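Local coordinates for carboxynorspermidine decarboxylase (Campylobacter jejuni subsp. jejuni 81116, PDB 3N29), which probably removes the carboxyl group of carboxynorspermidine to give the polyamine norspermidine, using pyridoxal-5'-phosphate as cofactor, at residues S208-E213 with V248-A253; F340-T345 with Y358-K363. All blocks are in the same frame, centred on the assembly; numbering follows the deposited sequence.

Interaction 1 (S208-E213 with V248-A253)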
ATOM      1  N   SER A 208      -8.686   3.446 -25.276  1.00 13.19           N
ATOM      2  CA  SER A 208      -8.738   4.217 -26.509  1.00 12.38           C
ATOM      3  C   SER A 208     -10.064   4.930 -26.754  1.00 12.40           C
ATOM      4  O   SER A 208     -11.056   4.678 -26.096  1.00 13.05           O
ATOM      5  CB  SER A 208      -8.617   3.228 -27.683  1.00 12.51           C
ATOM      6  OG  SER A 208      -9.761   2.344 -27.633  1.00 10.16           O
ATOM      7  N   ALA A 209     -10.060   5.786 -27.777  1.00 12.89           N
ATOM      8  CA  ALA A 209     -11.255   6.518 -28.168  1.00 12.51           C
ATOM      9  C   ALA A 209     -12.286   5.520 -28.747  1.00 12.79           C
ATOM     10  O   ALA A 209     -13.493   5.660 -28.511  1.00 12.90           O
ATOM     11  CB  ALA A 209     -10.892   7.630 -29.211  1.00 11.32           C
ATOM     12  N   ASP A 210     -11.796   4.510 -29.481  1.00 13.03           N
ATOM     13  CA  ASP A 210     -12.655   3.372 -29.943  1.00 12.01           C
ATOM     14  C   ASP A 210     -13.348   2.653 -28.804  1.00 11.23           C
ATOM     15  O   ASP A 210     -14.505   2.244 -28.956  1.00 10.88           O
ATOM     16  CB  ASP A 210     -11.870   2.340 -30.819  1.00 12.72           C
ATOM     17  CG  ASP A 210     -11.368   2.909 -32.144  1.00 14.62           C
ATOM     18  OD1 ASP A 210     -11.775   4.031 -32.564  1.00 17.06           O
ATOM     19  OD2 ASP A 210     -10.529   2.231 -32.799  1.00 15.69           O
ATOM     20  N   ALA A 211     -12.684   2.453 -27.643  1.00  9.83           N
ATOM     21  CA  ALA A 211     -13.339   1.817 -26.515  1.00 10.40           C
ATOM     22  C   ALA A 211     -14.423   2.723 -25.894  1.00 10.85           C
ATOM     23  O   ALA A 211     -15.472   2.265 -25.536  1.00 11.56           O
ATOM     24  CB  ALA A 211     -12.283   1.380 -25.387  1.00  7.87           C
ATOM     25  N   LEU A 212     -14.169   4.020 -25.771  1.00 12.16           N
ATOM     26  CA  LEU A 212     -15.255   4.954 -25.328  1.00 12.05           C
ATOM     27  C   LEU A 212     -16.466   4.917 -26.314  1.00 11.84           C
ATOM     28  O   LEU A 212     -17.604   4.888 -25.877  1.00 11.96           O
ATOM     29  CB  LEU A 212     -14.739   6.383 -25.148  1.00 11.77           C
ATOM     30  CG  LEU A 212     -15.796   7.477 -24.972  1.00 12.81           C
ATOM     31  CD1 LEU A 212     -16.592   7.143 -23.690  1.00 11.47           C
ATOM     32  CD2 LEU A 212     -15.215   8.815 -24.944  1.00 13.33           C
ATOM     33  N   GLU A 213     -16.187   4.962 -27.621  1.00 12.90           N
ATOM     34  CA  GLU A 213     -17.247   4.747 -28.641  1.00 12.97           C
ATOM     35  C   GLU A 213     -18.120   3.476 -28.350  1.00 13.60           C
ATOM     36  O   GLU A 213     -19.343   3.591 -28.238  1.00 14.49           O
ATOM     37  CB  GLU A 213     -16.662   4.740 -30.050  1.00 13.38           C
ATOM     38  CG  GLU A 213     -17.661   4.395 -31.104  1.00 13.11           C
ATOM     39  CD  GLU A 213     -17.209   4.673 -32.486  1.00 16.95           C
ATOM     40  OE1 GLU A 213     -16.230   4.040 -32.953  1.00 17.85           O
ATOM     41  OE2 GLU A 213     -17.879   5.538 -33.123  1.00 18.59           O
ATOM     42  N   VAL A 248      -7.181  11.369 -30.650  1.00 17.38           N
ATOM     43  CA  VAL A 248      -7.701  12.561 -30.026  1.00 18.19           C
ATOM     44  C   VAL A 248      -8.871  13.110 -30.847  1.00 19.28           C
ATOM     45  O   VAL A 248      -9.912  13.523 -30.296  1.00 18.68           O
ATOM     46  CB  VAL A 248      -6.602  13.638 -29.929  1.00 18.36           C
ATOM     47  CG1 VAL A 248      -7.163  14.957 -29.377  1.00 18.22           C
ATOM     48  CG2 VAL A 248      -5.481  13.150 -28.983  1.00 19.56           C
ATOM     49  N   GLU A 249      -8.667  13.130 -32.156  1.00 20.10           N
ATOM     50  CA  GLU A 249      -9.665  13.634 -33.087  1.00 21.96           C
ATOM     51  C   GLU A 249     -10.985  12.899 -32.898  1.00 20.84           C
ATOM     52  O   GLU A 249     -12.064  13.538 -32.909  1.00 21.10           O
ATOM     53  CB  GLU A 249      -9.215  13.444 -34.550  1.00 22.88           C
ATOM     54  CG  GLU A 249      -8.224  14.457 -35.091  1.00 28.79           C
ATOM     55  CD  GLU A 249      -7.789  14.112 -36.546  1.00 36.65           C
ATOM     56  OE1 GLU A 249      -7.607  12.901 -36.852  1.00 40.41           O
ATOM     57  OE2 GLU A 249      -7.605  15.038 -37.395  1.00 41.97           O
ATOM     58  N   LYS A 250     -10.937  11.582 -32.773  1.00 19.15           N
ATOM     59  CA  LYS A 250     -12.167  10.839 -32.565  1.00 19.45           C
ATOM     60  C   LYS A 250     -12.841  11.129 -31.221  1.00 19.19           C
ATOM     61  O   LYS A 250     -14.068  11.192 -31.152  1.00 18.42           O
ATOM     62  CB  LYS A 250     -11.883   9.356 -32.675  1.00 20.64           C
ATOM     63  CG  LYS A 250     -13.047   8.484 -32.379  1.00 21.49           C
ATOM     64  CD  LYS A 250     -12.885   7.241 -33.149  1.00 24.17           C
ATOM     65  CE  LYS A 250     -14.045   6.357 -33.009  1.00 24.91           C
ATOM     66  NZ  LYS A 250     -13.985   5.419 -34.075  1.00 20.59           N
ATOM     67  N   LEU A 251     -12.050  11.268 -30.139  1.00 18.45           N
ATOM     68  CA  LEU A 251     -12.609  11.639 -28.850  1.00 17.62           C
ATOM     69  C   LEU A 251     -13.389  12.912 -28.982  1.00 17.75           C
ATOM     70  O   LEU A 251     -14.492  12.993 -28.456  1.00 17.42           O
ATOM     71  CB  LEU A 251     -11.520  11.850 -27.798  1.00 17.26           C
ATOM     72  CG  LEU A 251     -11.942  12.359 -26.408  1.00 19.37           C
ATOM     73  CD1 LEU A 251     -12.909  11.364 -25.722  1.00 16.43           C
ATOM     74  CD2 LEU A 251     -10.657  12.549 -25.487  1.00 18.39           C
ATOM     75  N   ILE A 252     -12.810  13.912 -29.660  1.00 15.86           N
ATOM     76  CA  ILE A 252     -13.452  15.228 -29.801  1.00 16.10           C
ATOM     77  C   ILE A 252     -14.844  15.127 -30.492  1.00 16.04           C
ATOM     78  O   ILE A 252     -15.848  15.579 -29.964  1.00 16.06           O
ATOM     79  CB  ILE A 252     -12.555  16.219 -30.566  1.00 16.52           C
ATOM     80  CG1 ILE A 252     -11.320  16.548 -29.716  1.00 18.17           C
ATOM     81  CG2 ILE A 252     -13.418  17.502 -31.045  1.00 13.63           C
ATOM     82  CD1 ILE A 252      -9.993  17.113 -30.575  1.00 19.24           C
ATOM     83  N   ALA A 253     -14.892  14.442 -31.621  1.00 17.48           N
ATOM     84  CA  ALA A 253     -16.158  14.166 -32.335  1.00 16.70           C
ATOM     85  C   ALA A 253     -17.206  13.437 -31.449  1.00 17.46           C
ATOM     86  O   ALA A 253     -18.370  13.904 -31.342  1.00 17.42           O
ATOM     87  CB  ALA A 253     -15.865  13.408 -33.622  1.00 17.32           C
TER
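Leu212 and Leu251 meet on the buried side of this helix pair, where CD2 of Leu212 lies 3.5 Å from CD1 of Leu251 and the two side chains cross at about a right angle. Both carry CG anti to the backbone N (chi1 168° in Leu212), which lets the branched ends reach each other. Beside them the small Ala209 brings the backbones together: its CB is 3.9 Å from the backbone N of Leu251 and equally close to CG of Lys250. Tyr246, from the loop just before helix 248-262, and Val64 of helix 51-68 also pack on Leu251, extending the apolar layer.

The outer side is polar and looser. Lys250 runs out as an extended chain past the methyl of Ala209, and its ammonium is shared between two carboxylates, with NZ 3.0 Å from Asp210 OD1 and 2.9 Å from Glu213 OE1. Both oxygens are met from above their carboxylate planes, 45° out of plane for Glu213. The ammonium between them should offset the like charges of the two acids, of which Asp210 is exposed to solvent.

Ser208 begins its helix as N-cap, OG accepting from Ala211 N at 2.9 Å. With axes 9.4 Å apart and 26° from parallel, the segments show the near-parallel packing of successive outer helices of a beta/alpha barrel.

Interaction 2 (F340-T345 with Y358-K363)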
ATOM      1  N   PHE A 340      25.493  -5.419 -19.154  1.00 14.34           N
ATOM      2  CA  PHE A 340      25.676  -5.989 -17.822  1.00 13.35           C
ATOM      3  C   PHE A 340      24.303  -6.142 -17.167  1.00 12.39           C
ATOM      4  O   PHE A 340      23.534  -5.174 -17.140  1.00 12.70           O
ATOM      5  CB  PHE A 340      26.538  -5.062 -16.981  1.00 12.82           C
ATOM      6  CG  PHE A 340      27.858  -4.774 -17.610  1.00 16.63           C
ATOM      7  CD1 PHE A 340      28.922  -5.679 -17.449  1.00 18.49           C
ATOM      8  CD2 PHE A 340      28.018  -3.693 -18.439  1.00 17.40           C
ATOM      9  CE1 PHE A 340      30.142  -5.454 -18.087  1.00 17.82           C
ATOM     10  CE2 PHE A 340      29.275  -3.452 -19.072  1.00 19.50           C
ATOM     11  CZ  PHE A 340      30.297  -4.354 -18.909  1.00 16.92           C
ATOM     12  N   ALA A 341      23.971  -7.367 -16.724  1.00 11.98           N
ATOM     13  CA  ALA A 341      22.688  -7.663 -16.074  1.00 11.66           C
ATOM     14  C   ALA A 341      22.760  -7.434 -14.564  1.00 10.85           C
ATOM     15  O   ALA A 341      23.708  -7.947 -13.889  1.00 12.22           O
ATOM     16  CB  ALA A 341      22.276  -9.161 -16.323  1.00 11.10           C
ATOM     17  N   TYR A 342      21.738  -6.806 -14.013  1.00 12.11           N
ATOM     18  CA  TYR A 342      21.561  -6.726 -12.560  1.00 12.33           C
ATOM     19  C   TYR A 342      20.086  -6.968 -12.131  1.00 13.14           C
ATOM     20  O   TYR A 342      19.130  -6.491 -12.818  1.00 14.49           O
ATOM     21  CB  TYR A 342      21.935  -5.324 -12.119  1.00 12.74           C
ATOM     22  CG  TYR A 342      23.403  -4.962 -12.207  1.00 10.97           C
ATOM     23  CD1 TYR A 342      24.230  -5.092 -11.112  1.00 13.58           C
ATOM     24  CD2 TYR A 342      23.923  -4.427 -13.365  1.00 14.20           C
ATOM     25  CE1 TYR A 342      25.584  -4.755 -11.168  1.00 16.03           C
ATOM     26  CE2 TYR A 342      25.244  -4.078 -13.456  1.00 16.40           C
ATOM     27  CZ  TYR A 342      26.079  -4.264 -12.352  1.00 18.22           C
ATOM     28  OH  TYR A 342      27.350  -3.889 -12.477  1.00 16.46           O
ATOM     29  N   LEU A 343      19.903  -7.666 -11.020  1.00 13.71           N
ATOM     30  CA  LEU A 343      18.644  -7.635 -10.261  1.00 14.70           C
ATOM     31  C   LEU A 343      18.616  -6.298  -9.482  1.00 14.87           C
ATOM     32  O   LEU A 343      19.560  -5.965  -8.770  1.00 13.38           O
ATOM     33  CB  LEU A 343      18.533  -8.820  -9.305  1.00 15.51           C
ATOM     34  CG  LEU A 343      18.146 -10.163  -9.920  1.00 20.30           C
ATOM     35  CD1 LEU A 343      18.194 -11.306  -8.801  1.00 24.33           C
ATOM     36  CD2 LEU A 343      16.754 -10.019 -10.547  1.00 24.12           C
ATOM     37  N   LEU A 344      17.590  -5.495  -9.685  1.00 13.68           N
ATOM     38  CA  LEU A 344      17.388  -4.269  -8.891  1.00 14.31           C
ATOM     39  C   LEU A 344      16.387  -4.586  -7.799  1.00 13.40           C
ATOM     40  O   LEU A 344      15.337  -5.220  -8.093  1.00 12.42           O
ATOM     41  CB  LEU A 344      16.798  -3.178  -9.763  1.00 13.94           C
ATOM     42  CG  LEU A 344      17.673  -2.694 -10.911  1.00 14.65           C
ATOM     43  CD1 LEU A 344      16.972  -1.487 -11.598  1.00 11.26           C
ATOM     44  CD2 LEU A 344      19.123  -2.348 -10.550  1.00 15.23           C
ATOM     45  N   THR A 345      16.756  -4.265  -6.564  1.00 12.65           N
ATOM     46  CA  THR A 345      16.000  -4.685  -5.438  1.00 12.71           C
ATOM     47  C   THR A 345      15.874  -3.559  -4.442  1.00 13.62           C
ATOM     48  O   THR A 345      16.642  -2.600  -4.503  1.00 14.30           O
ATOM     49  CB  THR A 345      16.688  -5.878  -4.784  1.00 13.85           C
ATOM     50  OG1 THR A 345      17.952  -5.552  -4.220  1.00 13.01           O
ATOM     51  CG2 THR A 345      16.935  -7.068  -5.844  1.00 13.40           C
ATOM     52  N   TYR A 358      17.545  -6.223 -15.099  1.00 12.45           N
ATOM     53  CA  TYR A 358      17.705  -5.235 -16.148  1.00 13.11           C
ATOM     54  C   TYR A 358      19.127  -5.250 -16.689  1.00 13.25           C
ATOM     55  O   TYR A 358      20.099  -5.612 -15.966  1.00 12.00           O
ATOM     56  CB  TYR A 358      17.429  -3.826 -15.583  1.00 12.53           C
ATOM     57  CG  TYR A 358      16.056  -3.561 -14.978  1.00 12.69           C
ATOM     58  CD1 TYR A 358      15.113  -2.826 -15.662  1.00 11.89           C
ATOM     59  CD2 TYR A 358      15.707  -4.045 -13.700  1.00 11.31           C
ATOM     60  CE1 TYR A 358      13.872  -2.554 -15.110  1.00 13.41           C
ATOM     61  CE2 TYR A 358      14.417  -3.765 -13.130  1.00 13.89           C
ATOM     62  CZ  TYR A 358      13.520  -3.026 -13.845  1.00 13.06           C
ATOM     63  OH  TYR A 358      12.292  -2.727 -13.292  1.00 13.80           O
ATOM     64  N   ALA A 359      19.241  -4.848 -17.955  1.00 12.98           N
ATOM     65  CA  ALA A 359      20.461  -4.813 -18.679  1.00 13.25           C
ATOM     66  C   ALA A 359      20.850  -3.351 -18.798  1.00 14.03           C
ATOM     67  O   ALA A 359      20.002  -2.531 -19.227  1.00 12.79           O
ATOM     68  CB  ALA A 359      20.273  -5.370 -20.079  1.00 13.12           C
ATOM     69  N   PHE A 360      22.105  -3.070 -18.434  1.00 12.92           N
ATOM     70  CA  PHE A 360      22.726  -1.748 -18.568  1.00 15.66           C
ATOM     71  C   PHE A 360      23.935  -1.807 -19.526  1.00 16.27           C
ATOM     72  O   PHE A 360      24.507  -2.895 -19.723  1.00 16.56           O
ATOM     73  CB  PHE A 360      23.195  -1.250 -17.188  1.00 15.25           C
ATOM     74  CG  PHE A 360      22.083  -1.025 -16.188  1.00 16.64           C
ATOM     75  CD1 PHE A 360      21.567   0.257 -15.968  1.00 17.01           C
ATOM     76  CD2 PHE A 360      21.571  -2.073 -15.434  1.00 16.73           C
ATOM     77  CE1 PHE A 360      20.579   0.495 -15.009  1.00 17.81           C
ATOM     78  CE2 PHE A 360      20.553  -1.843 -14.512  1.00 15.92           C
ATOM     79  CZ  PHE A 360      20.045  -0.582 -14.305  1.00 17.27           C
ATOM     80  N   ASP A 361      24.313  -0.642 -20.086  1.00 17.80           N
ATOM     81  CA  ASP A 361      25.515  -0.469 -20.943  1.00 19.84           C
ATOM     82  C   ASP A 361      26.841  -0.426 -20.206  1.00 20.05           C
ATOM     83  O   ASP A 361      27.896  -0.494 -20.833  1.00 20.51           O
ATOM     84  CB  ASP A 361      25.466   0.899 -21.631  1.00 21.45           C
ATOM     85  CG  ASP A 361      24.543   0.918 -22.786  1.00 26.62           C
ATOM     86  OD1 ASP A 361      23.861  -0.101 -23.033  1.00 34.43           O
ATOM     87  OD2 ASP A 361      24.518   1.951 -23.483  1.00 33.30           O
ATOM     88  N   LYS A 362      26.805  -0.227 -18.900  1.00 20.12           N
ATOM     89  CA  LYS A 362      28.038  -0.209 -18.104  1.00 21.16           C
ATOM     90  C   LYS A 362      27.759  -0.739 -16.706  1.00 19.53           C
ATOM     91  O   LYS A 362      26.594  -0.837 -16.316  1.00 19.71           O
ATOM     92  CB  LYS A 362      28.569   1.225 -18.033  1.00 21.81           C
ATOM     93  CG  LYS A 362      27.498   2.233 -17.728  1.00 26.89           C
ATOM     94  CD  LYS A 362      28.082   3.582 -17.194  1.00 31.65           C
ATOM     95  CE  LYS A 362      27.039   4.283 -16.286  1.00 34.45           C
ATOM     96  NZ  LYS A 362      27.623   5.479 -15.554  1.00 36.68           N
ATOM     97  N   LYS A 363      28.795  -1.130 -15.976  1.00 18.84           N
ATOM     98  CA  LYS A 363      28.599  -1.662 -14.649  1.00 18.18           C
ATOM     99  C   LYS A 363      28.053  -0.586 -13.764  1.00 18.02           C
ATOM    100  O   LYS A 363      28.361   0.576 -13.931  1.00 16.58           O
ATOM    101  CB  LYS A 363      29.906  -2.174 -14.024  1.00 19.23           C
ATOM    102  CG  LYS A 363      30.419  -3.391 -14.725  1.00 22.28           C
ATOM    103  CD  LYS A 363      31.826  -3.770 -14.218  1.00 24.69           C
ATOM    104  CE  LYS A 363      32.222  -5.092 -14.787  1.00 28.05           C
ATOM    105  NZ  LYS A 363      31.479  -6.174 -14.115  1.00 29.99           N
TER
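An antiparallel beta hairpin joins strands 340-345 and 354-360, and two hydrogen-bonded pairs set its register here. Phe340 and Phe360 exchange both backbone bonds, as do Tyr342 and Tyr358, with Tyr342 N 2.8 Å from Tyr358 O. Between them sits the non-hydrogen-bonded pair Ala341 and Ala359, where CA of Ala341 makes a CA-H...O contact of 3.3 Å with Tyr358 O.

The four aromatic residues share one face of the sheet. CD2 of Tyr342 comes within 3.9 Å of CD2 of Phe360, the side chains crossing at about a right angle. Leu344 lays CD1 over the Tyr358 ring, 4.0 Å from its centroid, in a CH-pi contact, and the same methyl approaches the Phe360 ring at its edge.

Beyond the strand, the chain turns back over Phe340: Lys363, its CG anti to the carbonyl carbon (chi1 -68°), sets that CG over one ring face, 4.0 Å from the centroid, while Asp361 O lies at the ring edge. Tyr342 OH accepts from Leu364 N and rests 3.4 Å from Lys363 CA; Tyr358 OH donates to Ser316 O. Strand 294-298 flanks 340-345 and strand 321-325 flanks 354-360, placing this hairpin within the beta domain typical of these barrel-fold decarboxylases.

Overall arrangement
The two contacts show how a two-domain enzyme is assembled from separate local closures. From the N terminus, the chain first lays strand 46-50 into the mixed sheet, then builds the parallel barrel. There interaction 1 closes a loop of 34 residues that includes barrel strand 232-234, binding the helix after strand 198-200 to the helix before strand 265-268. After completing the barrel, the chain returns to the mixed sheet, where interaction 2 closes a much shorter loop of 12 residues. The closures follow in series, neither nesting nor crossing. Their centres lie 40 Å apart and their nearest atoms about 25 Å, one in the barrel and the other in the beta domain; residues of 340-345 also pack against the second subunit.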